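Local coordinates for protein dihydrodipicolinate synthase (Bacteroides thetaiotaomicron, PDB 4XKY) that probably works as a Schiff-base-forming lyase of the dihydrodipicolinate synthase family, acting on pyruvate or the adducts built from it, at residues I8-V13 with G37-L42; L58-I63 with S88-C93; D101-A106 with L129-F134. All blocks are in the same frame, centred on the assembly; numbering follows the deposited sequence.

Contact 1. Residues I8-V13 with G37-L42; sequences IIPPLV and GGVHAL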
loop_
_atom_site.group_PDB
_atom_site.type_symbol
_atom_site.label_atom_id
_atom_site.label_comp_id
_atom_site.label_asym_id
_atom_site.label_seq_id
_atom_site.Cartn_x
_atom_site.Cartn_y
_atom_site.Cartn_z
ATOM N N ILE A 8 -6.933 12.545 29.961
ATOM C CA ILE A 8 -5.643 12.429 29.347
ATOM C C ILE A 8 -4.998 11.174 29.920
ATOM O O ILE A 8 -4.864 11.041 31.126
ATOM C CB ILE A 8 -4.768 13.666 29.623
ATOM C CG1 ILE A 8 -5.383 14.936 29.029
ATOM C CG2 ILE A 8 -3.378 13.449 29.041
ATOM C CD1 ILE A 8 -5.626 14.874 27.531
ATOM N N ILE A 9 -4.639 10.250 29.035
ATOM C CA ILE A 9 -4.014 8.993 29.407
ATOM C C ILE A 9 -2.721 8.868 28.609
ATOM O O ILE A 9 -2.720 8.304 27.543
ATOM C CB ILE A 9 -4.935 7.801 29.076
ATOM C CG1 ILE A 9 -6.237 7.897 29.872
ATOM C CG2 ILE A 9 -4.257 6.456 29.341
ATOM C CD1 ILE A 9 -7.411 8.215 28.993
ATOM N N PRO A 10 -1.615 9.403 29.138
ATOM C CA PRO A 10 -0.358 9.390 28.413
ATOM C C PRO A 10 0.147 7.994 28.168
ATOM O O PRO A 10 0.145 7.170 29.094
ATOM C CB PRO A 10 0.616 10.125 29.332
ATOM C CG PRO A 10 -0.042 10.177 30.659
ATOM C CD PRO A 10 -1.506 10.076 30.442
ATOM N N PRO A 11 0.557 7.726 26.922
ATOM C CA PRO A 11 1.339 6.562 26.587
ATOM C C PRO A 11 2.774 6.836 27.024
ATOM O O PRO A 11 3.521 7.572 26.354
ATOM C CB PRO A 11 1.213 6.479 25.059
ATOM C CG PRO A 11 1.073 7.907 24.625
ATOM C CD PRO A 11 0.487 8.676 25.804
ATOM N N LEU A 12 3.142 6.281 28.173
ATOM C CA LEU A 12 4.470 6.511 28.712
ATOM C C LEU A 12 5.569 6.045 27.764
ATOM O O LEU A 12 5.460 5.006 27.139
ATOM C CB LEU A 12 4.655 5.811 30.054
ATOM C CG LEU A 12 4.159 6.529 31.309
ATOM C CD1 LEU A 12 2.664 6.708 31.211
ATOM C CD2 LEU A 12 4.460 5.701 32.536
ATOM N N VAL A 13 6.649 6.824 27.688
ATOM C CA VAL A 13 7.893 6.322 27.144
ATOM C C VAL A 13 8.406 5.262 28.116
ATOM O O VAL A 13 8.017 5.249 29.300
ATOM C CB VAL A 13 8.952 7.438 26.917
ATOM C CG1 VAL A 13 8.447 8.479 25.930
ATOM C CG2 VAL A 13 9.323 8.138 28.197
ATOM N N GLY A 37 0.625 16.289 37.363
ATOM C CA GLY A 37 0.132 17.057 36.231
ATOM C C GLY A 37 -1.342 16.865 35.940
ATOM O O GLY A 37 -1.869 17.489 35.014
ATOM N N GLY A 38 -1.996 15.980 36.696
ATOM C CA GLY A 38 -3.432 15.800 36.596
ATOM C C GLY A 38 -3.917 14.771 35.589
ATOM O O GLY A 38 -5.105 14.740 35.293
ATOM N N VAL A 39 -3.043 13.912 35.059
ATOM C CA VAL A 39 -3.521 12.924 34.085
ATOM C C VAL A 39 -4.429 11.886 34.793
ATOM O O VAL A 39 -4.416 11.754 36.020
ATOM C CB VAL A 39 -2.391 12.220 33.281
ATOM C CG1 VAL A 39 -1.444 13.235 32.636
ATOM C CG2 VAL A 39 -1.624 11.226 34.138
ATOM N N HIS A 40 -5.203 11.144 34.020
ATOM C CA HIS A 40 -6.194 10.224 34.602
ATOM C C HIS A 40 -5.814 8.769 34.560
ATOM O O HIS A 40 -6.440 7.978 35.212
ATOM C CB HIS A 40 -7.568 10.438 33.961
ATOM C CG HIS A 40 -7.985 11.870 33.964
ATOM N ND1 HIS A 40 -9.008 12.351 34.751
ATOM C CD2 HIS A 40 -7.463 12.945 33.321
ATOM C CE1 HIS A 40 -9.118 13.656 34.574
ATOM N NE2 HIS A 40 -8.193 14.041 33.709
ATOM N N ALA A 41 -4.789 8.409 33.807
ATOM C CA ALA A 41 -4.317 7.040 33.797
ATOM C C ALA A 41 -2.961 7.009 33.163
ATOM O O ALA A 41 -2.521 8.000 32.602
ATOM C CB ALA A 41 -5.282 6.142 33.034
ATOM N N LEU A 42 -2.298 5.870 33.290
ATOM C CA LEU A 42 -1.010 5.606 32.662
ATOM C C LEU A 42 -1.145 4.421 31.728
ATOM O O LEU A 42 -1.671 3.368 32.120
ATOM C CB LEU A 42 0.016 5.234 33.725
ATOM C CG LEU A 42 0.098 6.173 34.929
ATOM C CD1 LEU A 42 1.121 5.639 35.918
ATOM C CD2 LEU A 42 0.486 7.576 34.511
#

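Contact 2. Residues L58-I63 with S88-C93; sequences LRMEMI and SVNLAC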
loop_
_atom_site.group_PDB
_atom_site.type_symbol
_atom_site.label_atom_id
_atom_site.label_comp_id
_atom_site.label_asym_id
_atom_site.label_seq_id
_atom_site.Cartn_x
_atom_site.Cartn_y
_atom_site.Cartn_z
ATOM N N LEU A 58 12.518 -6.641 29.296
ATOM C CA LEU A 58 12.349 -5.211 29.539
ATOM C C LEU A 58 10.890 -4.809 29.578
ATOM O O LEU A 58 10.496 -4.027 30.420
ATOM C CB LEU A 58 13.092 -4.407 28.497
ATOM C CG LEU A 58 13.514 -2.988 28.794
ATOM C CD1 LEU A 58 14.121 -2.845 30.162
ATOM C CD2 LEU A 58 14.526 -2.590 27.751
ATOM N N ARG A 59 10.075 -5.386 28.707
ATOM C CA ARG A 59 8.642 -5.138 28.756
ATOM C C ARG A 59 8.098 -5.554 30.152
ATOM O O ARG A 59 7.305 -4.845 30.747
ATOM C CB ARG A 59 7.937 -5.874 27.622
ATOM C CG ARG A 59 8.317 -5.342 26.253
ATOM C CD ARG A 59 8.127 -6.371 25.157
ATOM N NE ARG A 59 6.720 -6.503 24.799
ATOM C CZ ARG A 59 6.233 -7.467 24.028
ATOM N NH1 ARG A 59 7.043 -8.414 23.545
ATOM N NH2 ARG A 59 4.931 -7.497 23.765
ATOM N N MET A 60 8.551 -6.683 30.684
ATOM C CA MET A 60 8.079 -7.112 32.006
ATOM C C MET A 60 8.520 -6.163 33.113
ATOM O O MET A 60 7.727 -5.828 33.982
ATOM C CB MET A 60 8.487 -8.545 32.313
ATOM C CG MET A 60 7.737 -9.520 31.418
ATOM S SD MET A 60 8.021 -11.295 31.634
ATOM C CE MET A 60 9.803 -11.409 31.786
ATOM N N GLU A 61 9.761 -5.700 33.057
ATOM C CA GLU A 61 10.245 -4.733 34.029
ATOM C C GLU A 61 9.488 -3.407 33.968
ATOM O O GLU A 61 9.241 -2.801 34.998
ATOM C CB GLU A 61 11.734 -4.506 33.862
ATOM C CG GLU A 61 12.522 -5.772 34.135
ATOM C CD GLU A 61 14.020 -5.589 34.028
ATOM O OE1 GLU A 61 14.474 -4.500 33.614
ATOM O OE2 GLU A 61 14.743 -6.559 34.330
ATOM N N MET A 62 9.104 -2.970 32.776
ATOM C CA MET A 62 8.364 -1.737 32.665
ATOM C C MET A 62 7.019 -1.883 33.359
ATOM O O MET A 62 6.604 -0.995 34.067
ATOM C CB MET A 62 8.143 -1.344 31.216
ATOM C CG MET A 62 7.334 -0.057 30.984
ATOM S SD MET A 62 8.094 1.413 31.720
ATOM C CE MET A 62 6.921 2.671 31.234
ATOM N N ILE A 63 6.329 -2.993 33.113
ATOM C CA ILE A 63 5.060 -3.258 33.753
ATOM C C ILE A 63 5.184 -3.293 35.278
ATOM O O ILE A 63 4.423 -2.621 35.973
ATOM C CB ILE A 63 4.488 -4.587 33.249
ATOM C CG1 ILE A 63 4.055 -4.433 31.792
ATOM C CG2 ILE A 63 3.295 -5.056 34.085
ATOM C CD1 ILE A 63 3.856 -5.755 31.085
ATOM N N SER A 88 1.361 -12.724 24.648
ATOM C CA SER A 88 0.387 -11.709 24.997
ATOM C C SER A 88 -0.392 -12.051 26.302
ATOM O O SER A 88 -0.512 -11.212 27.213
ATOM C CB SER A 88 -0.539 -11.465 23.804
ATOM O OG SER A 88 -1.524 -10.516 24.135
ATOM N N VAL A 89 -0.888 -13.288 26.399
ATOM C CA VAL A 89 -1.608 -13.724 27.584
ATOM C C VAL A 89 -0.673 -13.668 28.809
ATOM O O VAL A 89 -1.078 -13.226 29.873
ATOM C CB VAL A 89 -2.220 -15.127 27.384
ATOM C CG1 VAL A 89 -2.733 -15.689 28.711
ATOM C CG2 VAL A 89 -3.347 -15.052 26.344
ATOM N N ASN A 90 0.585 -14.058 28.641
ATOM C CA ASN A 90 1.536 -14.009 29.741
ATOM C C ASN A 90 1.729 -12.565 30.261
ATOM O O ASN A 90 1.838 -12.350 31.467
ATOM C CB ASN A 90 2.864 -14.652 29.309
ATOM C CG ASN A 90 3.919 -14.601 30.398
ATOM O OD1 ASN A 90 3.847 -15.336 31.374
ATOM N ND2 ASN A 90 4.897 -13.718 30.240
ATOM N N LEU A 91 1.752 -11.574 29.366
ATOM C CA LEU A 91 1.916 -10.195 29.812
ATOM C C LEU A 91 0.685 -9.728 30.554
ATOM O O LEU A 91 0.815 -8.985 31.549
ATOM C CB LEU A 91 2.187 -9.226 28.666
ATOM C CG LEU A 91 3.530 -9.347 27.956
ATOM C CD1 LEU A 91 3.595 -8.335 26.826
ATOM C CD2 LEU A 91 4.697 -9.146 28.914
ATOM N N ALA A 92 -0.491 -10.124 30.055
ATOM C CA ALA A 92 -1.749 -9.818 30.740
ATOM C C ALA A 92 -1.759 -10.375 32.163
ATOM O O ALA A 92 -2.118 -9.658 33.074
ATOM C CB ALA A 92 -2.949 -10.345 29.978
ATOM N N CYS A 93 -1.375 -11.636 32.354
ATOM C CA CYS A 93 -1.323 -12.227 33.709
ATOM C C CYS A 93 -0.323 -11.524 34.631
ATOM O O CYS A 93 -0.591 -11.323 35.817
ATOM C CB CYS A 93 -1.025 -13.720 33.638
ATOM S SG CYS A 93 -2.345 -14.588 32.742
#

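Contact 3. Residues D101-A106 with L129-F134; sequences DAVVSA and LPLPLF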
loop_
_atom_site.group_PDB
_atom_site.type_symbol
_atom_site.label_atom_id
_atom_site.label_comp_id
_atom_site.label_asym_id
_atom_site.label_seq_id
_atom_site.Cartn_x
_atom_site.Cartn_y
_atom_site.Cartn_z
ATOM N N ASP A 101 -4.885 -2.348 35.935
ATOM C CA ASP A 101 -6.343 -2.305 35.864
ATOM C C ASP A 101 -6.955 -2.750 34.553
ATOM O O ASP A 101 -8.121 -3.145 34.502
ATOM C CB ASP A 101 -6.786 -0.883 36.167
ATOM C CG ASP A 101 -6.269 -0.405 37.511
ATOM O OD1 ASP A 101 -5.103 0.080 37.595
ATOM O OD2 ASP A 101 -7.028 -0.547 38.476
ATOM N N ALA A 102 -6.189 -2.684 33.478
ATOM C CA ALA A 102 -6.725 -3.074 32.208
ATOM C C ALA A 102 -5.605 -3.388 31.251
ATOM O O ALA A 102 -4.472 -2.985 31.473
ATOM C CB ALA A 102 -7.619 -1.973 31.652
ATOM N N VAL A 103 -5.954 -4.100 30.178
ATOM C CA VAL A 103 -5.029 -4.415 29.126
ATOM C C VAL A 103 -5.559 -3.829 27.819
ATOM O O VAL A 103 -6.764 -3.567 27.680
ATOM C CB VAL A 103 -4.769 -5.926 29.029
ATOM C CG1 VAL A 103 -4.045 -6.399 30.283
ATOM C CG2 VAL A 103 -6.068 -6.721 28.803
ATOM N N VAL A 104 -4.638 -3.597 26.893
ATOM C CA VAL A 104 -4.927 -2.951 25.616
ATOM C C VAL A 104 -4.377 -3.888 24.546
ATOM O O VAL A 104 -3.244 -4.346 24.652
ATOM C CB VAL A 104 -4.231 -1.585 25.528
ATOM C CG1 VAL A 104 -4.611 -0.851 24.253
ATOM C CG2 VAL A 104 -4.591 -0.745 26.740
ATOM N N SER A 105 -5.169 -4.191 23.532
ATOM C CA SER A 105 -4.777 -5.220 22.587
ATOM C C SER A 105 -5.172 -4.912 21.156
ATOM O O SER A 105 -6.328 -4.572 20.885
ATOM C CB SER A 105 -5.451 -6.527 22.982
ATOM O OG SER A 105 -5.528 -7.396 21.876
ATOM N N ALA A 106 -4.219 -5.075 20.248
ATOM C CA ALA A 106 -4.480 -5.083 18.811
ATOM C C ALA A 106 -4.194 -6.478 18.303
ATOM O O ALA A 106 -3.281 -7.138 18.788
ATOM C CB ALA A 106 -3.572 -4.098 18.093
ATOM N N LEU A 129 -8.033 -13.788 29.456
ATOM C CA LEU A 129 -7.487 -12.545 30.048
ATOM C C LEU A 129 -8.059 -12.317 31.444
ATOM O O LEU A 129 -9.235 -12.516 31.645
ATOM C CB LEU A 129 -7.874 -11.344 29.203
ATOM C CG LEU A 129 -7.459 -11.358 27.746
ATOM C CD1 LEU A 129 -7.911 -10.077 27.088
ATOM C CD2 LEU A 129 -5.966 -11.529 27.634
ATOM N N PRO A 130 -7.240 -11.872 32.401
ATOM C CA PRO A 130 -7.726 -11.646 33.761
ATOM C C PRO A 130 -8.093 -10.184 34.075
ATOM O O PRO A 130 -8.350 -9.861 35.226
ATOM C CB PRO A 130 -6.531 -12.078 34.598
ATOM C CG PRO A 130 -5.373 -11.603 33.781
ATOM C CD PRO A 130 -5.771 -11.844 32.345
ATOM N N LEU A 131 -8.109 -9.313 33.065
ATOM C CA LEU A 131 -8.452 -7.901 33.242
ATOM C C LEU A 131 -9.342 -7.417 32.099
ATOM O O LEU A 131 -9.340 -8.016 31.015
ATOM C CB LEU A 131 -7.172 -7.054 33.285
ATOM C CG LEU A 131 -6.220 -7.245 34.477
ATOM C CD1 LEU A 131 -4.902 -6.536 34.234
ATOM C CD2 LEU A 131 -6.816 -6.808 35.814
ATOM N N PRO A 132 -10.087 -6.312 32.317
ATOM C CA PRO A 132 -10.866 -5.729 31.222
ATOM C C PRO A 132 -9.970 -5.330 30.057
ATOM O O PRO A 132 -8.768 -5.113 30.244
ATOM C CB PRO A 132 -11.495 -4.478 31.844
ATOM C CG PRO A 132 -11.426 -4.666 33.317
ATOM C CD PRO A 132 -10.287 -5.595 33.593
ATOM N N LEU A 133 -10.548 -5.229 28.870
ATOM C CA LEU A 133 -9.773 -5.030 27.673
ATOM C C LEU A 133 -10.178 -3.779 26.934
ATOM O O LEU A 133 -11.356 -3.503 26.817
ATOM C CB LEU A 133 -9.990 -6.226 26.749
ATOM C CG LEU A 133 -9.353 -6.128 25.360
ATOM C CD1 LEU A 133 -7.859 -6.192 25.509
ATOM C CD2 LEU A 133 -9.783 -7.248 24.442
ATOM N N PHE A 134 -9.197 -3.049 26.409
ATOM C CA PHE A 134 -9.414 -2.003 25.393
ATOM C C PHE A 134 -8.936 -2.574 24.061
ATOM O O PHE A 134 -7.849 -3.160 23.976
ATOM C CB PHE A 134 -8.612 -0.716 25.693
ATOM C CG PHE A 134 -9.147 0.084 26.851
ATOM C CD1 PHE A 134 -9.961 1.196 26.641
ATOM C CD2 PHE A 134 -8.853 -0.294 28.154
ATOM C CE1 PHE A 134 -10.454 1.921 27.714
ATOM C CE2 PHE A 134 -9.357 0.412 29.226
ATOM C CZ PHE A 134 -10.165 1.518 29.006
#

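Contact 1. Residues I8-V13 with G37-L42
The imidazole of His40 lies beside the backbone of Ile8, which meets it in two ways: Ile8 O is at the ring edge, in the ring plane, whereas Ile8 N approaches obliquely, 3.4 Å from His40 CD2. The same carbonyl receives the contact's one hydrogen bond, from His40 N to Ile8 O (2.9 Å), close to straight at 171° and arriving almost along the C=O axis. Val39 CB packs against the same oxygen, next to the incoming N-H. Beyond it the contact is mainly apolar. CG1 and CG2 of Ile9 both press on the methyl of Ala41, CG1 at 3.7 Å from Ala41 CB. The CD and CG end of the Pro10 ring meets the branched end of Val39, with Pro10 CD 3.7 Å from Val39 CB, and CD also lies 3.2 Å from Ala41 O. Replacing Pro10 by a glycine would remove the ring carbons and is likely to leave both methyls of Val39 facing a gap and the backbone freer to turn. Leu12 crosses Leu42 obliquely, its CD1 touching Leu42 CB (3.9 Å) and CD2; CG anti to the carbonyl carbon (chi1 -84°) starts the side chain on that course. Pro10 and Leu12 have backbone bonds to Phe43, continuing the join between strands 7-8 and 42-44, the first two of the TIM barrel. Ile9 also sits near Val208, a predicted pyruvate-binding residue. With one backbone bond and mostly hydrocarbon packing in a buried setting, the seam depends on close fit and involves no charge pairing.

Contact 2. Residues L58-I63 with S88-C93
Leu91 makes most of this contact, inserting its two methyls among three side chains of helix 56-70. CD1 goes to Arg59, reaching 3.4 Å from Arg59 NH2, while CD2 turns to the hydrocarbon side and lies 4.0 Å from Met60 CG and 4.1 Å from Ile63 CD1. Each of these partners crosses Leu91 at about a right angle. A bend at chi3 (77°) of Arg59 carries the guanidinium to CD1, and its charge is met by a salt bridge from Arg59 NH1 to Asp82; an aromatic side chain of a neighbouring subunit packs on the same arginine. The other side is looser and partly exposed: there Met60 SD comes no nearer than 4.2 Å to Asn90 ND2, and that amide nitrogen is hydrogen-bonded to Tyr56 OH. No hydrogen bond crosses between the segments. The axes of 58-63 and 88-93 approach only to 11.0 Å, the gap filled by Leu91 from one helix and Arg59, Met60 and Ile63 from the other. With these axes running the same way at a crossing angle of -24°, on either side of strand 76-79 in sequence, this is the packing of consecutive helices in the outer layer of a TIM barrel.

Contact 3. Residues D101-A106 with L129-F134
Asp101 opens its side of the contact with a backbone oxygen, Asp101 O, lying 3.4 Å from Pro132 CD; its side chain sets off away from 129-134, and OD1 is hydrogen-bonded to Val76 N. Here begin two parallel, neighbouring strands of the TIM barrel, 102-105 and 133-137, joined through helix 115-125 as a beta-alpha-beta unit. Ala102 follows, its CB 3.8 Å from Phe134 CE2 and in the plane of the ring, so the methyl meets the phenyl at an edge. Val103 uses both its backbone N-H and its C=O toward the neighbouring strand: Val103 N donates to Pro132 O, and Val103 O accepts from Phe134 N at 2.8 Å, within the carbonyl plane. Its side chain points to the face of the sheet shared with Leu133, where CG1 meets Leu131 CD1 and CG2 meets Leu133 CD1 and, more distantly, Leu129 CD1. This face is turned to helix 85-97. Val104 points the other way, on the face shared with Phe134, and its CG2 packs obliquely on Phe134 CB (4.2 Å). It also touches Tyr136, the predicted proton donor and acceptor, and is near Lys164, the predicted Schiff-base lysine, consistent with this face looking toward the active site. Ser105 N completes the ladder with a bond to Phe134 O of 2.9 Å, more bent than the others at 154°, while Ser105 O accepts from Tyr122 OH of the connecting helix. Leu133 holds CG anti to its backbone N (chi1 174°), and the further turn at chi2 (69°) brings CD1 to 3.5 Å from Ser105 CB.

From the N terminus the three contacts follow in series, none nested in another and none crossing. Contact 1 closes the loop holding strand 21-22 and helix 24-36, and joins the first barrel strand to the second. Contact 2 then spans strand 76-79, setting helix 56-70 beside helix 85-97 on the outside. Contact 3 closes over helix 115-125 and pairs the next two strands. Neighbours touch: Met62 CE lies 3.4 Å from Val13 O, linking contacts 1 and 2, and Ala92 packs on Leu129, Pro130 and Val103, linking contacts 2 and 3. Contacts 1 and 3 do not touch; their nearest atoms are about 7 Å apart.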